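Local coordinates for translation initiation factor eif-2b-like protein (Chaetomium thermophilum, PDB 4ZEO) that is the delta subunit of eIF2B and probably acts in regulating guanine nucleotide exchange on eIF2 during translation initiation, at residues S353-G358 / A375-A380; A361-G366 / F426-E431; Y270-N275 / I389-T394; Q278-G283 / E296-R301. All blocks are in the same frame, centred on the assembly; numbering follows the deposited sequence.

Contact 1: residues S353-G358 / A375-A380; sequences SNVFLG and ADVAMA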
loop_
_atom_site.group_PDB
_atom_site.type_symbol
_atom_site.label_atom_id
_atom_site.label_comp_id
_atom_site.label_asym_id
_atom_site.label_seq_id
_atom_site.Cartn_x
_atom_site.Cartn_y
_atom_site.Cartn_z
ATOM N N SER A 353 8.822 9.085 -22.798
ATOM C CA SER A 353 7.828 9.111 -21.717
ATOM C C SER A 353 8.387 8.561 -20.392
ATOM O O SER A 353 9.398 7.849 -20.369
ATOM C CB SER A 353 6.561 8.329 -22.107
ATOM O OG SER A 353 6.770 6.920 -22.035
ATOM N N ASN A 354 7.719 8.886 -19.287
ATOM C CA ASN A 354 8.070 8.268 -18.018
ATOM C C ASN A 354 6.897 7.471 -17.454
ATOM O O ASN A 354 5.792 7.982 -17.328
ATOM C CB ASN A 354 8.497 9.334 -17.004
ATOM C CG ASN A 354 9.905 9.841 -17.251
ATOM O OD1 ASN A 354 10.882 9.155 -16.980
ATOM N ND2 ASN A 354 10.005 11.062 -17.752
ATOM N N VAL A 355 7.162 6.244 -17.029
ATOM C CA VAL A 355 6.111 5.384 -16.531
ATOM C C VAL A 355 6.160 5.360 -14.997
ATOM O O VAL A 355 7.195 5.063 -14.414
ATOM C CB VAL A 355 6.266 3.952 -17.084
ATOM C CG1 VAL A 355 5.248 3.036 -16.469
ATOM C CG2 VAL A 355 6.179 3.930 -18.614
ATOM N N PHE A 356 5.048 5.712 -14.360
ATOM C CA PHE A 356 4.923 5.659 -12.911
ATOM C C PHE A 356 3.919 4.582 -12.581
ATOM O O PHE A 356 2.798 4.617 -13.056
ATOM C CB PHE A 356 4.456 6.988 -12.306
ATOM C CG PHE A 356 5.507 8.061 -12.266
ATOM C CD1 PHE A 356 6.143 8.383 -11.084
ATOM C CD2 PHE A 356 5.838 8.771 -13.405
ATOM C CE1 PHE A 356 7.117 9.392 -11.050
ATOM C CE2 PHE A 356 6.814 9.775 -13.378
ATOM C CZ PHE A 356 7.446 10.086 -12.210
ATOM N N LEU A 357 4.332 3.630 -11.760
ATOM C CA LEU A 357 3.489 2.519 -11.358
ATOM C C LEU A 357 3.431 2.356 -9.840
ATOM O O LEU A 357 4.387 2.678 -9.129
ATOM C CB LEU A 357 4.010 1.240 -12.012
ATOM C CG LEU A 357 3.588 0.759 -13.413
ATOM C CD1 LEU A 357 2.610 1.611 -14.250
ATOM C CD2 LEU A 357 4.771 0.205 -14.236
ATOM N N GLY A 358 2.309 1.832 -9.360
ATOM C CA GLY A 358 2.125 1.498 -7.965
ATOM C C GLY A 358 1.664 0.049 -7.894
ATOM O O GLY A 358 1.179 -0.498 -8.878
ATOM N N ALA A 375 2.787 -5.594 -15.472
ATOM C CA ALA A 375 4.010 -6.180 -16.008
ATOM C C ALA A 375 4.164 -5.924 -17.505
ATOM O O ALA A 375 5.266 -5.649 -17.974
ATOM C CB ALA A 375 4.051 -7.678 -15.734
ATOM N N ASP A 376 3.061 -6.001 -18.248
ATOM C CA ASP A 376 3.128 -5.765 -19.689
ATOM C C ASP A 376 3.549 -4.327 -19.961
ATOM O O ASP A 376 4.358 -4.076 -20.856
ATOM C CB ASP A 376 1.794 -6.093 -20.356
ATOM C CG ASP A 376 1.373 -7.515 -20.107
ATOM O OD1 ASP A 376 1.858 -8.421 -20.806
ATOM O OD2 ASP A 376 0.583 -7.747 -19.183
ATOM N N VAL A 377 3.012 -3.397 -19.173
ATOM C CA VAL A 377 3.361 -1.984 -19.287
ATOM C C VAL A 377 4.851 -1.741 -18.988
ATOM O O VAL A 377 5.545 -1.100 -19.783
ATOM C CB VAL A 377 2.510 -1.124 -18.326
ATOM C CG1 VAL A 377 2.873 0.355 -18.445
ATOM C CG2 VAL A 377 1.045 -1.320 -18.625
ATOM N N ALA A 378 5.338 -2.288 -17.871
ATOM C CA ALA A 378 6.748 -2.170 -17.483
ATOM C C ALA A 378 7.691 -2.845 -18.498
ATOM O O ALA A 378 8.768 -2.334 -18.793
ATOM C CB ALA A 378 6.974 -2.751 -16.091
ATOM N N MET A 379 7.312 -4.012 -18.996
ATOM C CA MET A 379 8.123 -4.683 -20.007
ATOM C C MET A 379 8.215 -3.881 -21.309
ATOM O O MET A 379 9.293 -3.758 -21.901
ATOM C CB MET A 379 7.568 -6.075 -20.303
ATOM C CG MET A 379 7.826 -7.096 -19.185
ATOM S SD MET A 379 7.333 -8.792 -19.588
ATOM C CE MET A 379 5.557 -8.628 -19.554
ATOM N N ALA A 380 7.081 -3.339 -21.749
ATOM C CA ALA A 380 7.030 -2.547 -22.980
ATOM C C ALA A 380 7.880 -1.284 -22.868
ATOM O O ALA A 380 8.583 -0.908 -23.795
ATOM C CB ALA A 380 5.581 -2.192 -23.323
#

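Contact 2: residues A361-G366 / F426-E431; sequences AIFANG and FDNTHE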
loop_
_atom_site.group_PDB
_atom_site.type_symbol
_atom_site.label_atom_id
_atom_site.label_comp_id
_atom_site.label_asym_id
_atom_site.label_seq_id
_atom_site.Cartn_x
_atom_site.Cartn_y
_atom_site.Cartn_z
ATOM N N ALA A 361 2.727 -4.957 -3.335
ATOM C CA ALA A 361 3.888 -5.387 -2.559
ATOM C C ALA A 361 5.148 -5.442 -3.392
ATOM O O ALA A 361 5.097 -5.455 -4.630
ATOM C CB ALA A 361 3.642 -6.765 -1.933
ATOM N N ILE A 362 6.285 -5.501 -2.705
ATOM C CA ILE A 362 7.549 -5.766 -3.374
ATOM C C ILE A 362 8.195 -6.961 -2.706
ATOM O O ILE A 362 8.334 -7.014 -1.486
ATOM C CB ILE A 362 8.468 -4.554 -3.353
ATOM C CG1 ILE A 362 7.789 -3.421 -4.121
ATOM C CG2 ILE A 362 9.807 -4.913 -3.958
ATOM C CD1 ILE A 362 8.633 -2.283 -4.414
ATOM N N PHE A 363 8.534 -7.955 -3.513
ATOM C CA PHE A 363 9.090 -9.196 -3.003
ATOM C C PHE A 363 10.567 -9.019 -2.703
ATOM O O PHE A 363 11.180 -8.019 -3.087
ATOM C CB PHE A 363 8.884 -10.329 -4.016
ATOM C CG PHE A 363 7.450 -10.733 -4.197
ATOM C CD1 PHE A 363 6.803 -11.491 -3.237
ATOM C CD2 PHE A 363 6.740 -10.330 -5.315
ATOM C CE1 PHE A 363 5.485 -11.855 -3.401
ATOM C CE2 PHE A 363 5.429 -10.682 -5.476
ATOM C CZ PHE A 363 4.800 -11.448 -4.518
ATOM N N ALA A 364 11.126 -10.015 -2.027
ATOM C CA ALA A 364 12.529 -10.039 -1.635
ATOM C C ALA A 364 13.464 -9.978 -2.846
ATOM O O ALA A 364 14.551 -9.415 -2.769
ATOM C CB ALA A 364 12.804 -11.271 -0.807
ATOM N N ASN A 365 13.051 -10.585 -3.955
ATOM C CA ASN A 365 13.826 -10.542 -5.205
ATOM C C ASN A 365 13.693 -9.220 -5.963
ATOM O O ASN A 365 14.239 -9.063 -7.047
ATOM C CB ASN A 365 13.434 -11.721 -6.111
ATOM C CG ASN A 365 12.081 -11.548 -6.763
ATOM O OD1 ASN A 365 11.265 -10.694 -6.370
ATOM N ND2 ASN A 365 11.811 -12.383 -7.742
ATOM N N GLY A 366 12.915 -8.295 -5.423
ATOM C CA GLY A 366 12.775 -6.977 -6.009
ATOM C C GLY A 366 11.625 -6.832 -6.998
ATOM O O GLY A 366 11.478 -5.796 -7.624
ATOM N N PHE A 426 -3.505 -10.444 -10.010
ATOM C CA PHE A 426 -2.215 -9.805 -9.805
ATOM C C PHE A 426 -1.217 -10.423 -10.764
ATOM O O PHE A 426 -1.378 -11.580 -11.149
ATOM C CB PHE A 426 -1.731 -9.987 -8.360
ATOM C CG PHE A 426 -2.510 -9.200 -7.348
ATOM C CD1 PHE A 426 -2.486 -7.808 -7.361
ATOM C CD2 PHE A 426 -3.301 -9.853 -6.398
ATOM C CE1 PHE A 426 -3.216 -7.079 -6.439
ATOM C CE2 PHE A 426 -4.037 -9.127 -5.465
ATOM C CZ PHE A 426 -3.990 -7.735 -5.485
ATOM N N ASP A 427 -0.217 -9.653 -11.187
ATOM C CA ASP A 427 0.890 -10.245 -11.930
ATOM C C ASP A 427 2.222 -9.788 -11.301
ATOM O O ASP A 427 2.251 -8.935 -10.407
ATOM C CB ASP A 427 0.809 -9.931 -13.442
ATOM C CG ASP A 427 1.014 -8.447 -13.785
ATOM O OD1 ASP A 427 1.484 -7.659 -12.947
ATOM O OD2 ASP A 427 0.696 -8.063 -14.927
ATOM N N ASN A 428 3.321 -10.374 -11.753
ATOM C CA ASN A 428 4.624 -10.052 -11.209
ATOM C C ASN A 428 5.503 -9.260 -12.158
ATOM O O ASN A 428 5.770 -9.697 -13.276
ATOM C CB ASN A 428 5.326 -11.339 -10.812
ATOM C CG ASN A 428 6.578 -11.092 -10.031
ATOM O OD1 ASN A 428 7.681 -11.297 -10.539
ATOM N ND2 ASN A 428 6.430 -10.606 -8.798
ATOM N N THR A 429 5.965 -8.095 -11.721
ATOM C CA THR A 429 6.895 -7.351 -12.558
ATOM C C THR A 429 8.313 -7.567 -12.052
ATOM O O THR A 429 8.684 -7.055 -10.985
ATOM C CB THR A 429 6.572 -5.827 -12.604
ATOM O OG1 THR A 429 5.264 -5.609 -13.168
ATOM C CG2 THR A 429 7.597 -5.101 -13.465
ATOM N N HIS A 430 9.119 -8.286 -12.848
ATOM C CA HIS A 430 10.506 -8.613 -12.482
ATOM C C HIS A 430 11.295 -7.308 -12.351
ATOM O O HIS A 430 11.029 -6.356 -13.077
ATOM C CB HIS A 430 11.139 -9.503 -13.541
ATOM C CG HIS A 430 12.434 -10.121 -13.119
ATOM N ND1 HIS A 430 13.616 -9.410 -13.093
ATOM C CD2 HIS A 430 12.757 -11.393 -12.784
ATOM C CE1 HIS A 430 14.597 -10.203 -12.704
ATOM N NE2 HIS A 430 14.104 -11.414 -12.520
ATOM N N GLU A 431 12.254 -7.255 -11.426
ATOM C CA GLU A 431 13.022 -6.024 -11.166
ATOM C C GLU A 431 13.768 -5.499 -12.412
ATOM O O GLU A 431 14.083 -4.322 -12.521
ATOM C CB GLU A 431 13.994 -6.235 -10.013
ATOM C CG GLU A 431 15.378 -6.709 -10.418
ATOM C CD GLU A 431 16.347 -6.636 -9.261
ATOM O OE1 GLU A 431 17.425 -7.272 -9.337
ATOM O OE2 GLU A 431 16.026 -5.925 -8.277
HETATM O O HOH W 1 13.049 -9.799 -9.772
HETATM O O HOH W 2 9.811 -12.625 -9.757
#

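Contact 3: residues Y270-N275 / I389-T394; sequences YVIARN and IVLCET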
loop_
_atom_site.group_PDB
_atom_site.type_symbol
_atom_site.label_atom_id
_atom_site.label_comp_id
_atom_site.label_asym_id
_atom_site.label_seq_id
_atom_site.Cartn_x
_atom_site.Cartn_y
_atom_site.Cartn_z
ATOM N N TYR A 270 2.571 11.403 1.736
ATOM C CA TYR A 270 2.954 12.765 1.407
ATOM C C TYR A 270 4.374 12.808 0.851
ATOM O O TYR A 270 4.615 13.425 -0.171
ATOM C CB TYR A 270 2.859 13.673 2.642
ATOM C CG TYR A 270 3.337 15.062 2.359
ATOM C CD1 TYR A 270 2.451 16.041 1.911
ATOM C CD2 TYR A 270 4.685 15.389 2.482
ATOM C CE1 TYR A 270 2.892 17.319 1.620
ATOM C CE2 TYR A 270 5.138 16.643 2.180
ATOM C CZ TYR A 270 4.239 17.612 1.755
ATOM O OH TYR A 270 4.704 18.872 1.475
ATOM N N VAL A 271 5.303 12.148 1.537
ATOM C CA VAL A 271 6.702 12.184 1.157
ATOM C C VAL A 271 6.927 11.546 -0.203
ATOM O O VAL A 271 7.603 12.136 -1.049
ATOM C CB VAL A 271 7.606 11.488 2.230
ATOM C CG1 VAL A 271 9.034 11.266 1.701
ATOM C CG2 VAL A 271 7.617 12.285 3.528
ATOM N N ILE A 272 6.324 10.380 -0.442
ATOM C CA ILE A 272 6.476 9.696 -1.733
ATOM C C ILE A 272 5.916 10.558 -2.874
ATOM O O ILE A 272 6.560 10.733 -3.909
ATOM C CB ILE A 272 5.771 8.308 -1.740
ATOM C CG1 ILE A 272 6.523 7.317 -0.846
ATOM C CG2 ILE A 272 5.700 7.744 -3.153
ATOM C CD1 ILE A 272 5.758 6.007 -0.574
ATOM N N ALA A 273 4.726 11.112 -2.680
ATOM C CA ALA A 273 4.103 11.926 -3.730
ATOM C C ALA A 273 4.951 13.164 -3.994
ATOM O O ALA A 273 5.184 13.532 -5.143
ATOM C CB ALA A 273 2.683 12.313 -3.350
ATOM N N ARG A 274 5.442 13.786 -2.929
ATOM C CA ARG A 274 6.256 14.981 -3.083
ATOM C C ARG A 274 7.588 14.652 -3.748
ATOM O O ARG A 274 8.019 15.322 -4.671
ATOM C CB ARG A 274 6.498 15.659 -1.739
ATOM C CG ARG A 274 7.493 16.773 -1.843
ATOM C CD ARG A 274 7.333 17.774 -0.722
ATOM N NE ARG A 274 8.252 18.889 -0.894
ATOM C CZ ARG A 274 8.315 19.953 -0.097
ATOM N NH1 ARG A 274 7.506 20.068 0.944
ATOM N NH2 ARG A 274 9.195 20.906 -0.344
ATOM N N ASN A 275 8.247 13.615 -3.272
ATOM C CA ASN A 275 9.544 13.283 -3.828
ATOM C C ASN A 275 9.423 12.728 -5.256
ATOM O O ASN A 275 10.267 13.016 -6.097
ATOM C CB ASN A 275 10.278 12.330 -2.876
ATOM C CG ASN A 275 10.737 13.037 -1.609
ATOM O OD1 ASN A 275 10.490 14.233 -1.444
ATOM N ND2 ASN A 275 11.370 12.303 -0.699
ATOM N N ILE A 389 9.260 3.925 -13.058
ATOM C CA ILE A 389 9.367 4.315 -11.658
ATOM C C ILE A 389 8.240 3.728 -10.879
ATOM O O ILE A 389 7.055 3.958 -11.187
ATOM C CB ILE A 389 9.353 5.847 -11.482
ATOM C CG1 ILE A 389 10.413 6.466 -12.396
ATOM C CG2 ILE A 389 9.627 6.243 -10.034
ATOM C CD1 ILE A 389 10.654 7.932 -12.143
ATOM N N VAL A 390 8.608 2.967 -9.855
ATOM C CA VAL A 390 7.625 2.338 -8.994
ATOM C C VAL A 390 7.573 3.074 -7.667
ATOM O O VAL A 390 8.610 3.346 -7.059
ATOM C CB VAL A 390 7.940 0.854 -8.757
ATOM C CG1 VAL A 390 7.049 0.283 -7.637
ATOM C CG2 VAL A 390 7.804 0.067 -10.053
ATOM N N LEU A 391 6.358 3.412 -7.247
ATOM C CA LEU A 391 6.097 4.130 -5.989
ATOM C C LEU A 391 5.515 3.179 -4.958
ATOM O O LEU A 391 4.494 2.526 -5.208
ATOM C CB LEU A 391 5.134 5.280 -6.214
ATOM C CG LEU A 391 5.446 6.222 -7.382
ATOM C CD1 LEU A 391 4.341 7.276 -7.566
ATOM C CD2 LEU A 391 6.809 6.883 -7.167
ATOM N N CYS A 392 6.175 3.064 -3.810
ATOM C CA CYS A 392 5.729 2.099 -2.816
ATOM C C CYS A 392 6.246 2.402 -1.397
ATOM O O CYS A 392 7.409 2.761 -1.209
ATOM C CB CYS A 392 6.175 0.698 -3.285
ATOM S SG CYS A 392 5.502 -0.701 -2.403
ATOM N N GLU A 393 5.397 2.178 -0.403
ATOM C CA GLU A 393 5.767 2.383 0.997
ATOM C C GLU A 393 6.656 1.221 1.428
ATOM O O GLU A 393 6.462 0.098 0.980
ATOM C CB GLU A 393 4.514 2.473 1.892
ATOM C CG GLU A 393 3.568 3.607 1.525
ATOM C CD GLU A 393 2.504 3.235 0.460
ATOM O OE1 GLU A 393 2.663 2.225 -0.283
ATOM O OE2 GLU A 393 1.491 3.965 0.377
ATOM N N THR A 394 7.588 1.484 2.333
ATOM C CA THR A 394 8.539 0.466 2.774
ATOM C C THR A 394 7.840 -0.701 3.450
ATOM O O THR A 394 8.322 -1.827 3.382
ATOM C CB THR A 394 9.597 1.038 3.763
ATOM O OG1 THR A 394 8.947 1.582 4.914
ATOM C CG2 THR A 394 10.409 2.099 3.111
#

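Contact 4: residues Q278-G283 / E296-R301; sequences QSINDG and EKTLLR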
loop_
_atom_site.group_PDB
_atom_site.type_symbol
_atom_site.label_atom_id
_atom_site.label_comp_id
_atom_site.label_asym_id
_atom_site.label_seq_id
_atom_site.Cartn_x
_atom_site.Cartn_y
_atom_site.Cartn_z
ATOM N N GLN A 278 8.997 15.512 -7.843
ATOM C CA GLN A 278 10.272 16.151 -8.176
ATOM C C GLN A 278 10.803 15.624 -9.507
ATOM O O GLN A 278 11.487 16.331 -10.241
ATOM C CB GLN A 278 11.294 15.918 -7.066
ATOM C CG GLN A 278 11.151 16.872 -5.912
ATOM C CD GLN A 278 12.113 16.546 -4.792
ATOM O OE1 GLN A 278 12.763 15.498 -4.804
ATOM N NE2 GLN A 278 12.167 17.410 -3.790
ATOM N N SER A 279 10.522 14.357 -9.777
ATOM C CA SER A 279 10.917 13.721 -11.020
ATOM C C SER A 279 10.160 14.268 -12.225
ATOM O O SER A 279 10.627 14.148 -13.350
ATOM C CB SER A 279 10.723 12.215 -10.935
ATOM O OG SER A 279 11.894 11.605 -10.441
ATOM N N ILE A 280 8.956 14.782 -11.998
ATOM C CA ILE A 280 8.155 15.330 -13.079
ATOM C C ILE A 280 8.557 16.754 -13.419
ATOM O O ILE A 280 8.737 17.577 -12.542
ATOM C CB ILE A 280 6.671 15.234 -12.744
ATOM C CG1 ILE A 280 6.316 13.757 -12.550
ATOM C CG2 ILE A 280 5.821 15.860 -13.850
ATOM C CD1 ILE A 280 4.931 13.518 -12.117
ATOM N N ASN A 281 8.700 17.029 -14.709
ATOM C CA ASN A 281 9.176 18.325 -15.177
ATOM C C ASN A 281 8.265 18.865 -16.250
ATOM O O ASN A 281 7.485 18.111 -16.821
ATOM C CB ASN A 281 10.586 18.190 -15.736
ATOM C CG ASN A 281 11.593 17.837 -14.680
ATOM O OD1 ASN A 281 11.764 18.549 -13.695
ATOM N ND2 ASN A 281 12.204 16.671 -14.835
ATOM N N ASP A 282 8.387 20.150 -16.557
ATOM C CA ASP A 282 7.522 20.760 -17.562
ATOM C C ASP A 282 7.763 20.119 -18.925
ATOM O O ASP A 282 8.906 19.949 -19.348
ATOM C CB ASP A 282 7.773 22.263 -17.654
ATOM C CG ASP A 282 6.781 23.064 -16.861
ATOM O OD1 ASP A 282 5.651 22.579 -16.683
ATOM O OD2 ASP A 282 7.119 24.184 -16.430
ATOM N N GLY A 283 6.676 19.786 -19.611
ATOM C CA GLY A 283 6.751 19.149 -20.917
ATOM C C GLY A 283 6.871 17.630 -20.907
ATOM O O GLY A 283 6.999 17.019 -21.959
ATOM N N GLU A 296 -1.660 8.792 -8.395
ATOM C CA GLU A 296 -2.626 9.882 -8.411
ATOM C C GLU A 296 -2.162 11.088 -7.584
ATOM O O GLU A 296 -2.249 12.231 -8.052
ATOM C CB GLU A 296 -3.984 9.373 -7.903
ATOM C CG GLU A 296 -5.101 10.409 -7.863
ATOM C CD GLU A 296 -6.456 9.770 -7.613
ATOM O OE1 GLU A 296 -6.575 8.533 -7.744
ATOM O OE2 GLU A 296 -7.412 10.496 -7.281
ATOM N N LYS A 297 -1.668 10.822 -6.371
ATOM C CA LYS A 297 -1.178 11.866 -5.470
ATOM C C LYS A 297 0.009 12.610 -6.056
ATOM O O LYS A 297 0.123 13.849 -5.927
ATOM C CB LYS A 297 -0.766 11.277 -4.116
ATOM C CG LYS A 297 -1.877 10.712 -3.237
ATOM C CD LYS A 297 -2.878 11.722 -2.781
ATOM C CE LYS A 297 -3.952 11.043 -1.907
ATOM N NZ LYS A 297 -5.007 11.998 -1.427
ATOM N N THR A 298 0.888 11.851 -6.698
ATOM C CA THR A 298 2.084 12.412 -7.313
ATOM C C THR A 298 1.734 13.363 -8.439
ATOM O O THR A 298 2.242 14.493 -8.494
ATOM C CB THR A 298 2.988 11.326 -7.860
ATOM O OG1 THR A 298 3.463 10.523 -6.772
ATOM C CG2 THR A 298 4.158 11.950 -8.591
ATOM N N LEU A 299 0.833 12.906 -9.311
ATOM C CA LEU A 299 0.390 13.699 -10.454
ATOM C C LEU A 299 -0.341 14.951 -9.980
ATOM O O LEU A 299 -0.132 16.032 -10.514
ATOM C CB LEU A 299 -0.486 12.849 -11.393
ATOM C CG LEU A 299 0.275 11.669 -12.041
ATOM C CD1 LEU A 299 -0.604 10.800 -12.967
ATOM C CD2 LEU A 299 1.508 12.175 -12.813
ATOM N N LEU A 300 -1.186 14.817 -8.965
ATOM C CA LEU A 300 -1.875 15.995 -8.423
ATOM C C LEU A 300 -0.867 16.965 -7.794
ATOM O O LEU A 300 -0.999 18.174 -7.923
ATOM C CB LEU A 300 -2.965 15.588 -7.415
ATOM C CG LEU A 300 -4.140 14.830 -8.069
ATOM C CD1 LEU A 300 -5.183 14.336 -7.054
ATOM C CD2 LEU A 300 -4.801 15.641 -9.179
ATOM N N ARG A 301 0.162 16.431 -7.155
ATOM C CA ARG A 301 1.182 17.276 -6.543
ATOM C C ARG A 301 1.962 18.093 -7.589
ATOM O O ARG A 301 2.144 19.307 -7.432
ATOM C CB ARG A 301 2.136 16.410 -5.704
ATOM C CG ARG A 301 3.310 17.147 -5.100
ATOM C CD ARG A 301 2.912 17.934 -3.893
ATOM N NE ARG A 301 4.054 18.705 -3.428
ATOM C CZ ARG A 301 4.099 19.423 -2.305
ATOM N NH1 ARG A 301 3.055 19.491 -1.484
ATOM N NH2 ARG A 301 5.210 20.075 -2.010
#

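Contact 1: residues S353-G358 / A375-A380
Val377 of the helix presents its CG1 methyl to two side chains of the strand, Val355 and Leu357. This methyl lies 4.1 Å from Val355 CG1, and Leu357 CD1 is slightly farther, 4.4 Å from Val377 CG1. One bump of the helix thus fits the shallow hollow between two strand side chains on the same face. The torsion of Val377 explains this: CG1 lies anti to the backbone N (chi1 -180°), which carries it out toward the sheet. The other branch of Leu357 makes a second fit. Its CD2 comes to 4.1 Å from Ala378 CB. As modelled, the leucine end lies against both Val377 and Ala378. The segment axes approach to 9.8 Å and run roughly antiparallel, at 153°. Here a helix layer packs on the central parallel sheet of the Rossmann-like fold of the family. Strand 354-358, helix 374-384 and strand 387-391 make a beta-alpha-beta crossover, with short extra strands inserted in the connection. Val287 of the neighbouring strand 285-289 packs on Val355, Tyr289 on Val377, and Thr429 on Ala378 from outside the pair. Phe356 points to the other face of the sheet, toward Ile280. All four touching residues are buried and purely aliphatic here. No hydrogen bond crosses the interface, so helix and strand are held together by dispersion and by exclusion of water.

Contact 2: residues A361-G366 / F426-E431
Asn428 OD1 accepts a hydrogen bond from a water at 2.6 Å, and the same water accepts one from Asn365 ND2 at 2.8 Å. The other amide atoms of this pair, Asn365 OD1 and Asn428 ND2, both hydrogen bond to the hydroxyl OG of Ser367. Serine and water together probably hold both amides in their rotation. Asn428 ND2 also rests against the Phe363 ring, 3.5 Å from Phe363 CE2, and approaches obliquely with the amide and ring planes 53° apart. With chi1 at -170° the Asn428 amide swings away from its own N and across to the ring. Phe363 also meets the rings of His369 and Phe224. Phe363 to Gly366 form a type I beta turn, closed by Gly366 N to Phe363 O at 2.9 Å. The turn links the first two strands of a small antiparallel sheet, whose third strand is 426-429. A second water lies over one face of the His430 ring. It bridges the turn to the other segment, donating to Asn365 O and accepting from Glu431 N. Glu431 CB packs 3.5 Å from Gly366 O. No direct hydrogen bond crosses between the segments, so this surface contact relies on water, one serine and a ring.

Contact 3: residues Y270-N275 / I389-T394
Ile272 carries most of this contact, with Leu391 and Glu393 as its main partners. The contact joins the C-terminal part of the long helix 246-277 to strand 387-391 of the parallel sheet in the Rossmann-like fold of the family. Ile272 uses two methyls. CG2 packs 4.0 Å from Leu391 CB, and the two side chains lie alongside and run opposite ways. CG1 stands beside the backbone N (chi1 -70°), and the chain then extends, so CD1 reaches beyond the end of the strand. There it meets the main chain, 3.7 Å from Cys392 O and 3.8 Å from Glu393 N. Cys392 turns its CB away from the helix, leaving its backbone to take the methyl. Leu391 also packs on Ala276 of the same helix and on Thr298 of helix 293-304, so it is wedged between two helices. Glu393 behaves as two parts. Its aliphatic CG lies 3.9 Å from Ile272 CD1. Its chain bends at chi2 (88°) and sends the carboxylate elsewhere, where OE2 forms a salt bridge with Arg293. The apolar stem thus serves the core while the charge is matched by an arginine. No hydrogen bond crosses the segments. On the outer side of the helix, Arg274 NH1 donates to Tyr270 OH at 3.1 Å, with the hydroxyl tilted 19° out of the guanidinium plane.

Contact 4: residues Q278-G283 / E296-R301
Ile280 reaches over to Thr298 and Leu299 with a single atom, its CD1 methyl. CG1 lies anti to the carbonyl carbon (chi1 -60°), and chi2 continues the chain nearly straight, so the methyl stands well out from the loop. CD1 comes to 3.7 Å from Leu299 CD2. The two side chains are nearly perpendicular, and it is their terminal methyls that meet. Toward Thr298 the approach is slanted, with Ile280 CD1 3.9 Å from Thr298 CG2. Thr298 and Leu299 follow each other on the helix, and their two methyls, Thr298 CG2 and Leu299 CD2, stand 5.0 Å apart. The isoleucine methyl rests against both of them. Thr298 already directs its CB toward the loop. It offers its methyl because its polar branch is turned back on the helix, where OG1 hydrogen bonds to Leu294 O. Leu299 leaves the helix with its CB pointing away from the loop, but its CD2 end returns toward Ile280. The segments belong to the start of the Rossmann-like alpha/beta unit. Helix 246-277 runs into the loop 278-283, strand 285-289 follows, and helix 293-304 then packs against the sheet on its way to strand 310-314. Ile280 and Leu299 both touch Ile286 of the first strand and Phe309 beyond the helix. Ile280 O, the polar atom next to the contact, accepts a hydrogen bond from Lys307 NZ.

In the fold
Contacts 1, 3 and 4 all gather round the parallel sheet. Strands 354-358 and 387-391 are neighbours in it and link contact 1 to contact 3, whose centres are about 16 Å apart. Helix 374-384 of contact 1 packs on one face; helices 246-277 and 293-304 of contacts 3 and 4 pack on the other. Those two contacts are about 12 Å apart between centres. Contact 4 closes first along the chain, between the two segments of contact 3. Contacts 1 and 2 then interleave, joined by a probable hydrogen bond from Ala375 N to Asp427 OD2. Contact 2 belongs to the small antiparallel sheet, its centre about 24 Å from that of contact 4. Contact 3 joins the long helix to the parallel sheet.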